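Local coordinates for dTDP-glucose 4,6-dehydratase (Klebsiella pneumoniae, PDB 5U4Q), which binds NAD and probably catalyses the dehydration of dTDP-glucose to dTDP-4-keto-6-deoxyglucose, at residues A[193-198]-A[325-330]; A[272-277]-A[318-323]. One frame throughout, in Å; residues are numbered along the deposited sequence. Where two conformers were deposited one is given.

Interaction 1 (A[193-198]-A[325-330]); sequences MALFKF and KNFVDW
Around L195 and F327, whose CA atoms lie 7.5 Å apart, helix segments 194-198 and 325-330 pass at an axial distance of 10.7 Å, with their N-to-C directions 57° apart. The gap is filled by an aromatic cluster of F196, F327 and W330 in the helical region beside the Rossmann-type sheet of this NAD-dependent epimerase/dehydratase. F327 has its CG anti to the backbone N (chi1 178°), which carries its ring across to helix 194-203. L195 CB lies over one face of that ring, 4.2 Å from the F327 centroid, in a CH-pi contact, while its CD1 branch slides back along the phenylalanine stem toward F327 CB. The far end of the same ring presses on the helix backbone, F327 CZ standing 3.4 Å from F196 CA. The rings of F196 and F327 meet obliquely. W330 instead turns the edge of its six-membered ring toward the face of F196 in an offset edge-to-face pair, planes at 68° and centroids 5.4 Å apart. P191 and Y335 also pack on F196, and W188 and Y334 meet the indole; all four touching residues are buried. The closest atoms of the F196-W330 pair are W330 CH2 and F196 CE2, 3.6 Å apart.

Interaction 2 (A[272-277]-A[318-323]); sequences MDYITA and TSVKDG
Apolar packing between Y274 and V320 carries this contact between helix 271-282 and the first turn of helix 320-334; the CA atoms of Y274 and V320, 6.8 Å apart, are the nearest pair across it. The two side chains cross at about a right angle, and both valine methyls take part. V320 CG2 meets the outer part of the tyrosine, 3.5 Å from Y274 CE1 and equally near Y274 OH, whereas V320 CG1 sits further back along the ring, 3.7 Å from Y274 CD1. With CG1 anti to the backbone N (chi1 169°) and CG2 beside it, the valine spreads its fork along one side of the phenol, approaching the ring obliquely. V269 touches both side chains, and the ring of F220 meets that of Y274.

No hydrogen bond bridges the two segments, and the polar interactions serve each one separately. S319, at the N-cap of helix 320-334, accepts a nearly straight bond from the first turn, D322 N to S319 OG at 3.1 Å and 164°, while S319 O receives G323 N. Just before it, T318 N is bound by D225 OD2. On the other helix, D273 OD2 turns back to E270 N near the helix start.

The whole is a serine-capped helix start packed through its first residue against a neighbouring helix, in the region of the epimerase/dehydratase fold outside the Rossmann-type sheet.

Overall arrangement
From the N terminus, the chain first builds most of the parallel Rossmann-type sheet and, after strand 176-185, enters helix 194-203, which supplies the first half of interaction 1. Strands 220-222 and 258-263 of that sheet follow, and helix 271-282 then opens interaction 2. The chain closes this smaller loop, of 40 intervening residues, at the start of helix 320-334; the next turns of the same helix close the longer loop of interaction 1, with 126 residues between its segments. The loop of interaction 2 thus lies entirely within that of interaction 1. Their centres are 10 Å apart, and L195 CD2 packs 4.0 Å from Y274 CD1, so helices 194-203, 271-282 and 320-334 join in one packed group.

Interaction 1 (A[193-198]-A[325-330])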
HETATM    1  N   MSE A 193      20.543 -12.891   4.122  0.65 19.64           N
HETATM    2  CA  MSE A 193      19.482 -13.890   4.117  0.65 19.47           C
HETATM    3  C   MSE A 193      19.925 -15.280   3.782  0.65 18.76           C
HETATM    4  O   MSE A 193      21.000 -15.497   3.212  0.65 16.73           O
HETATM    5  CB  MSE A 193      18.441 -13.534   3.046  0.65 23.51           C
HETATM    6  CG  MSE A 193      17.912 -12.122   3.198  0.65 26.01           C
HETATM    7 SE   MSE A 193      16.243 -11.847   2.192  0.65 29.36          SE
HETATM    8  CE  MSE A 193      15.644 -10.256   3.180  0.65 29.72           C
ATOM      9  N   ALA A 194      19.077 -16.236   4.163  1.00 20.29           N
ATOM     10  CA  ALA A 194      19.207 -17.647   3.758  1.00 18.43           C
ATOM     11  C   ALA A 194      20.545 -18.310   4.014  1.00 18.45           C
ATOM     12  O   ALA A 194      21.128 -18.092   5.070  1.00 18.49           O
ATOM     13  CB  ALA A 194      18.794 -17.754   2.298  1.00 18.83           C
ATOM     14  N   LEU A 195      21.055 -19.120   3.072  1.00 17.43           N
ATOM     15  CA  LEU A 195      22.293 -19.834   3.329  1.00 17.34           C
ATOM     16  C   LEU A 195      23.493 -18.921   3.486  1.00 17.89           C
ATOM     17  O   LEU A 195      24.409 -19.193   4.248  1.00 18.24           O
ATOM     18  CB  LEU A 195      22.599 -20.825   2.235  1.00 18.17           C
ATOM     19  CG  LEU A 195      21.622 -21.946   1.993  1.00 19.80           C
ATOM     20  CD1 LEU A 195      22.269 -22.901   1.013  1.00 20.13           C
ATOM     21  CD2 LEU A 195      21.307 -22.657   3.311  1.00 22.04           C
ATOM     22  N   PHE A 196      23.510 -17.825   2.727  1.00 16.41           N
ATOM     23  CA  PHE A 196      24.594 -16.862   2.797  1.00 16.33           C
ATOM     24  C   PHE A 196      24.673 -16.310   4.237  1.00 16.45           C
ATOM     25  O   PHE A 196      25.751 -16.222   4.816  1.00 17.20           O
ATOM     26  CB  PHE A 196      24.297 -15.756   1.757  1.00 16.27           C
ATOM     27  CG  PHE A 196      25.486 -14.966   1.280  1.00 16.85           C
ATOM     28  CD1 PHE A 196      26.611 -14.716   2.067  1.00 18.14           C
ATOM     29  CD2 PHE A 196      25.408 -14.358   0.037  1.00 17.90           C
ATOM     30  CE1 PHE A 196      27.657 -13.949   1.570  1.00 18.01           C
ATOM     31  CE2 PHE A 196      26.434 -13.574  -0.445  1.00 18.40           C
ATOM     32  CZ  PHE A 196      27.546 -13.358   0.324  1.00 18.31           C
ATOM     33  N   LYS A 197      23.526 -15.960   4.802  1.00 17.98           N
ATOM     34  CA  LYS A 197      23.481 -15.462   6.189  1.00 20.19           C
ATOM     35  C   LYS A 197      24.096 -16.486   7.139  1.00 22.62           C
ATOM     36  O   LYS A 197      24.948 -16.143   7.957  1.00 20.28           O
ATOM     37  CB  LYS A 197      22.049 -15.151   6.607  1.00 22.83           C
ATOM     38  CG  LYS A 197      21.897 -14.686   8.051  1.00 25.69           C
ATOM     39  CD  LYS A 197      20.454 -14.374   8.382  1.00 27.73           C
ATOM     40  CE  LYS A 197      20.335 -13.789   9.782  1.00 34.48           C
ATOM     41  NZ  LYS A 197      18.966 -13.260  10.018  1.00 40.01           N
ATOM     42  N   PHE A 198      23.682 -17.742   7.015  1.00 19.65           N
ATOM     43  CA  PHE A 198      24.245 -18.784   7.904  1.00 21.61           C
ATOM     44  C   PHE A 198      25.739 -19.007   7.675  1.00 23.31           C
ATOM     45  O   PHE A 198      26.505 -19.185   8.626  1.00 23.79           O
ATOM     46  CB  PHE A 198      23.541 -20.129   7.750  1.00 21.92           C
ATOM     47  CG  PHE A 198      22.063 -20.097   7.981  1.00 25.90           C
ATOM     48  CD1 PHE A 198      21.498 -19.342   9.007  1.00 28.81           C
ATOM     49  CD2 PHE A 198      21.220 -20.888   7.195  1.00 27.55           C
ATOM     50  CE1 PHE A 198      20.120 -19.334   9.205  1.00 31.84           C
ATOM     51  CE2 PHE A 198      19.842 -20.895   7.398  1.00 31.68           C
ATOM     52  CZ  PHE A 198      19.292 -20.108   8.400  1.00 31.96           C
ATOM     53  N   LYS A 325      25.315 -27.499  -1.741  1.00 14.66           N
ATOM     54  CA  LYS A 325      26.613 -27.700  -2.406  1.00 15.46           C
ATOM     55  C   LYS A 325      26.856 -26.603  -3.460  1.00 14.31           C
ATOM     56  O   LYS A 325      27.973 -26.073  -3.564  1.00 15.58           O
ATOM     57  CB  LYS A 325      26.715 -29.086  -3.036  1.00 18.14           C
ATOM     58  CG  LYS A 325      26.813 -30.226  -2.021  1.00 20.49           C
ATOM     59  CD  LYS A 325      26.693 -31.565  -2.732  1.00 23.95           C
ATOM     60  CE  LYS A 325      26.667 -32.725  -1.747  1.00 26.15           C
ATOM     61  NZ  LYS A 325      28.058 -33.060  -1.363  1.00 30.92           N
ATOM     62  N   ASN A 326      25.815 -26.246  -4.211  1.00 14.26           N
ATOM     63  CA  ASN A 326      25.941 -25.196  -5.236  1.00 14.22           C
ATOM     64  C   ASN A 326      26.310 -23.861  -4.597  1.00 13.75           C
ATOM     65  O   ASN A 326      27.195 -23.115  -5.076  1.00 14.75           O
ATOM     66  CB  ASN A 326      24.643 -25.052  -6.035  1.00 14.99           C
ATOM     67  CG  ASN A 326      24.342 -26.267  -6.908  1.00 17.70           C
ATOM     68  OD1 ASN A 326      25.205 -27.111  -7.137  1.00 20.37           O
ATOM     69  ND2 ASN A 326      23.115 -26.369  -7.370  1.00 21.46           N
ATOM     70  N   PHE A 327      25.660 -23.553  -3.478  1.00 13.49           N
ATOM     71  CA  PHE A 327      25.943 -22.329  -2.788  1.00 13.93           C
ATOM     72  C   PHE A 327      27.391 -22.268  -2.314  1.00 13.83           C
ATOM     73  O   PHE A 327      28.088 -21.276  -2.498  1.00 15.46           O
ATOM     74  CB  PHE A 327      25.006 -22.079  -1.592  1.00 14.69           C
ATOM     75  CG  PHE A 327      25.356 -20.840  -0.870  1.00 14.38           C
ATOM     76  CD1 PHE A 327      24.977 -19.608  -1.398  1.00 15.09           C
ATOM     77  CD2 PHE A 327      26.176 -20.844   0.246  1.00 16.01           C
ATOM     78  CE1 PHE A 327      25.382 -18.423  -0.828  1.00 15.50           C
ATOM     79  CE2 PHE A 327      26.576 -19.653   0.824  1.00 16.34           C
ATOM     80  CZ  PHE A 327      26.186 -18.445   0.287  1.00 15.65           C
ATOM     81  N   VAL A 328      27.826 -23.345  -1.670  1.00 15.00           N
ATOM     82  CA  VAL A 328      29.178 -23.372  -1.083  1.00 15.08           C
ATOM     83  C   VAL A 328      30.257 -23.298  -2.164  1.00 14.29           C
ATOM     84  O   VAL A 328      31.248 -22.601  -1.995  1.00 16.23           O
ATOM     85  CB  VAL A 328      29.339 -24.562  -0.135  1.00 14.74           C
ATOM     86  CG1 VAL A 328      30.807 -24.761   0.268  1.00 16.49           C
ATOM     87  CG2 VAL A 328      28.472 -24.342   1.096  1.00 16.57           C
ATOM     88  N   ASP A 329      30.028 -23.980  -3.274  1.00 15.13           N
ATOM     89  CA  ASP A 329      30.934 -23.893  -4.432  1.00 14.86           C
ATOM     90  C   ASP A 329      31.085 -22.447  -4.886  1.00 16.66           C
ATOM     91  O   ASP A 329      32.195 -21.963  -5.097  1.00 17.80           O
ATOM     92  CB  ASP A 329      30.414 -24.768  -5.562  1.00 16.74           C
ATOM     93  CG  ASP A 329      31.163 -24.567  -6.858  1.00 19.24           C
ATOM     94  OD1 ASP A 329      32.327 -25.010  -6.989  1.00 21.69           O
ATOM     95  OD2 ASP A 329      30.592 -23.970  -7.784  1.00 22.39           O
ATOM     96  N   TRP A 330      29.965 -21.730  -4.972  1.00 14.76           N
ATOM     97  CA  TRP A 330      30.019 -20.322  -5.340  1.00 15.45           C
ATOM     98  C   TRP A 330      30.765 -19.500  -4.286  1.00 15.59           C
ATOM     99  O   TRP A 330      31.678 -18.735  -4.598  1.00 16.68           O
ATOM    100  CB  TRP A 330      28.603 -19.717  -5.550  1.00 14.98           C
ATOM    101  CG  TRP A 330      28.715 -18.249  -5.677  1.00 15.20           C
ATOM    102  CD1 TRP A 330      29.164 -17.578  -6.748  1.00 15.35           C
ATOM    103  CD2 TRP A 330      28.506 -17.264  -4.649  1.00 14.53           C
ATOM    104  NE1 TRP A 330      29.258 -16.248  -6.472  1.00 16.19           N
ATOM    105  CE2 TRP A 330      28.865 -16.018  -5.189  1.00 14.40           C
ATOM    106  CE3 TRP A 330      28.030 -17.311  -3.331  1.00 13.25           C
ATOM    107  CZ2 TRP A 330      28.756 -14.838  -4.472  1.00 15.09           C
ATOM    108  CZ3 TRP A 330      27.950 -16.157  -2.619  1.00 15.39           C
ATOM    109  CH2 TRP A 330      28.289 -14.922  -3.193  1.00 15.49           C
TER

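Interaction 2 (A[272-277]-A[318-323])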
HETATM    1  N   MSE A 272      16.962 -27.204  10.290  1.00 23.27           N
HETATM    2  CA  MSE A 272      18.143 -27.970  10.668  1.00 23.10           C
HETATM    3  C   MSE A 272      18.711 -28.752   9.505  1.00 21.70           C
HETATM    4  O   MSE A 272      19.880 -29.011   9.488  1.00 24.51           O
HETATM    5  CB  MSE A 272      17.862 -28.903  11.865  1.00 26.37           C
HETATM    6  CG  MSE A 272      19.127 -29.540  12.463  1.00 25.65           C
HETATM    7 SE   MSE A 272      20.437 -28.295  13.227  1.00 29.03          SE
HETATM    8  CE  MSE A 272      19.248 -27.664  14.653  1.00 28.16           C
ATOM      9  N   ASP A 273      17.905 -29.130   8.512  1.00 22.34           N
ATOM     10  CA  ASP A 273      18.448 -29.876   7.350  1.00 23.82           C
ATOM     11  C   ASP A 273      19.444 -28.998   6.570  1.00 21.37           C
ATOM     12  O   ASP A 273      20.471 -29.494   6.082  1.00 21.48           O
ATOM     13  CB  ASP A 273      17.344 -30.350   6.394  1.00 27.46           C
ATOM     14  CG  ASP A 273      16.406 -31.390   7.015  1.00 34.17           C
ATOM     15  OD1 ASP A 273      16.794 -32.065   7.983  1.00 39.39           O
ATOM     16  OD2 ASP A 273      15.282 -31.545   6.501  1.00 45.58           O
ATOM     17  N   TYR A 274      19.142 -27.703   6.456  1.00 21.78           N
ATOM     18  CA  TYR A 274      20.052 -26.773   5.769  1.00 20.34           C
ATOM     19  C   TYR A 274      21.311 -26.531   6.578  1.00 20.73           C
ATOM     20  O   TYR A 274      22.395 -26.498   6.025  1.00 19.50           O
ATOM     21  CB  TYR A 274      19.375 -25.425   5.497  1.00 20.52           C
ATOM     22  CG  TYR A 274      18.262 -25.514   4.511  1.00 22.15           C
ATOM     23  CD1 TYR A 274      18.521 -25.505   3.149  1.00 24.05           C
ATOM     24  CD2 TYR A 274      16.953 -25.606   4.925  1.00 26.71           C
ATOM     25  CE1 TYR A 274      17.492 -25.598   2.223  1.00 24.62           C
ATOM     26  CE2 TYR A 274      15.906 -25.708   4.006  1.00 26.31           C
ATOM     27  CZ  TYR A 274      16.187 -25.686   2.659  1.00 24.15           C
ATOM     28  OH  TYR A 274      15.161 -25.795   1.749  1.00 26.51           O
ATOM     29  N   ILE A 275      21.165 -26.349   7.894  1.00 20.60           N
ATOM     30  CA  ILE A 275      22.332 -26.115   8.745  1.00 22.43           C
ATOM     31  C   ILE A 275      23.256 -27.329   8.719  1.00 20.26           C
ATOM     32  O   ILE A 275      24.454 -27.184   8.550  1.00 22.48           O
ATOM     33  CB  ILE A 275      21.910 -25.778  10.187  1.00 23.28           C
ATOM     34  CG1 ILE A 275      21.076 -24.496  10.174  1.00 25.37           C
ATOM     35  CG2 ILE A 275      23.140 -25.610  11.083  1.00 25.21           C
ATOM     36  CD1 ILE A 275      20.573 -24.085  11.535  1.00 29.13           C
ATOM     37  N   THR A 276      22.693 -28.525   8.878  1.00 21.38           N
ATOM     38  CA  THR A 276      23.514 -29.730   8.878  1.00 22.71           C
ATOM     39  C   THR A 276      24.272 -29.883   7.564  1.00 21.34           C
ATOM     40  O   THR A 276      25.478 -30.208   7.548  1.00 21.31           O
ATOM     41  CB  THR A 276      22.655 -30.980   9.128  1.00 24.60           C
ATOM     42  OG1 THR A 276      21.988 -30.839  10.393  1.00 26.17           O
ATOM     43  CG2 THR A 276      23.507 -32.231   9.123  1.00 27.44           C
ATOM     44  N   ALA A 277      23.572 -29.638   6.457  1.00 21.04           N
ATOM     45  CA  ALA A 277      24.201 -29.732   5.142  1.00 20.16           C
ATOM     46  C   ALA A 277      25.328 -28.697   4.978  1.00 19.55           C
ATOM     47  O   ALA A 277      26.352 -28.986   4.372  1.00 20.61           O
ATOM     48  CB  ALA A 277      23.169 -29.573   4.039  1.00 20.87           C
ATOM     49  N   THR A 318      15.368 -28.783  -7.424  1.00 17.09           N
ATOM     50  CA  THR A 318      16.652 -28.840  -6.734  1.00 16.44           C
ATOM     51  C   THR A 318      16.518 -29.267  -5.295  1.00 16.48           C
ATOM     52  O   THR A 318      15.764 -28.659  -4.537  1.00 18.03           O
ATOM     53  CB  THR A 318      17.363 -27.475  -6.767  1.00 18.07           C
ATOM     54  OG1 THR A 318      17.434 -27.023  -8.114  1.00 19.69           O
ATOM     55  CG2 THR A 318      18.815 -27.577  -6.191  1.00 17.10           C
ATOM     56  N   SER A 319      17.230 -30.332  -4.920  1.00 16.53           N
ATOM     57  CA  SER A 319      17.237 -30.774  -3.531  1.00 17.85           C
ATOM     58  C   SER A 319      18.056 -29.833  -2.667  1.00 17.23           C
ATOM     59  O   SER A 319      18.913 -29.102  -3.150  1.00 16.96           O
ATOM     60  CB  SER A 319      17.871 -32.172  -3.397  1.00 18.54           C
ATOM     61  OG  SER A 319      19.212 -32.165  -3.849  1.00 20.18           O
ATOM     62  N   VAL A 320      17.811 -29.896  -1.375  1.00 17.98           N
ATOM     63  CA  VAL A 320      18.626 -29.159  -0.407  1.00 18.24           C
ATOM     64  C   VAL A 320      20.102 -29.596  -0.525  1.00 18.12           C
ATOM     65  O   VAL A 320      21.012 -28.752  -0.463  1.00 17.15           O
ATOM     66  CB  VAL A 320      18.143 -29.482   1.025  1.00 20.16           C
ATOM     67  CG1 VAL A 320      19.129 -28.965   2.083  1.00 22.34           C
ATOM     68  CG2 VAL A 320      16.762 -28.898   1.238  1.00 21.69           C
ATOM     69  N   LYS A 321      20.324 -30.902  -0.664  1.00 19.33           N
ATOM     70  CA  LYS A 321      21.669 -31.464  -0.767  1.00 20.64           C
ATOM     71  C   LYS A 321      22.441 -30.759  -1.882  1.00 19.75           C
ATOM     72  O   LYS A 321      23.532 -30.231  -1.667  1.00 18.60           O
ATOM     73  CB  LYS A 321      21.603 -32.973  -1.026  1.00 24.41           C
ATOM     74  CG  LYS A 321      22.943 -33.670  -1.183  1.00 29.98           C
ATOM     75  CD  LYS A 321      22.765 -35.177  -1.328  1.00 33.34           C
ATOM     76  CE  LYS A 321      24.126 -35.862  -1.400  1.00 37.27           C
ATOM     77  NZ  LYS A 321      24.031 -37.350  -1.367  1.00 44.34           N
ATOM     78  N   ASP A 322      21.834 -30.680  -3.048  1.00 16.51           N
ATOM     79  CA  ASP A 322      22.479 -30.047  -4.180  1.00 17.17           C
ATOM     80  C   ASP A 322      22.520 -28.531  -4.076  1.00 15.67           C
ATOM     81  O   ASP A 322      23.532 -27.912  -4.438  1.00 15.27           O
ATOM     82  CB  ASP A 322      21.774 -30.437  -5.474  1.00 19.50           C
ATOM     83  CG  ASP A 322      22.084 -31.845  -5.910  1.00 24.00           C
ATOM     84  OD1 ASP A 322      23.140 -32.401  -5.518  1.00 26.76           O
ATOM     85  OD2 ASP A 322      21.284 -32.379  -6.697  1.00 25.81           O
ATOM     86  N   GLY A 323      21.424 -27.923  -3.619  1.00 14.56           N
ATOM     87  CA  GLY A 323      21.376 -26.472  -3.487  1.00 14.26           C
ATOM     88  C   GLY A 323      22.457 -25.932  -2.560  1.00 13.73           C
ATOM     89  O   GLY A 323      23.116 -24.938  -2.838  1.00 15.69           O
TER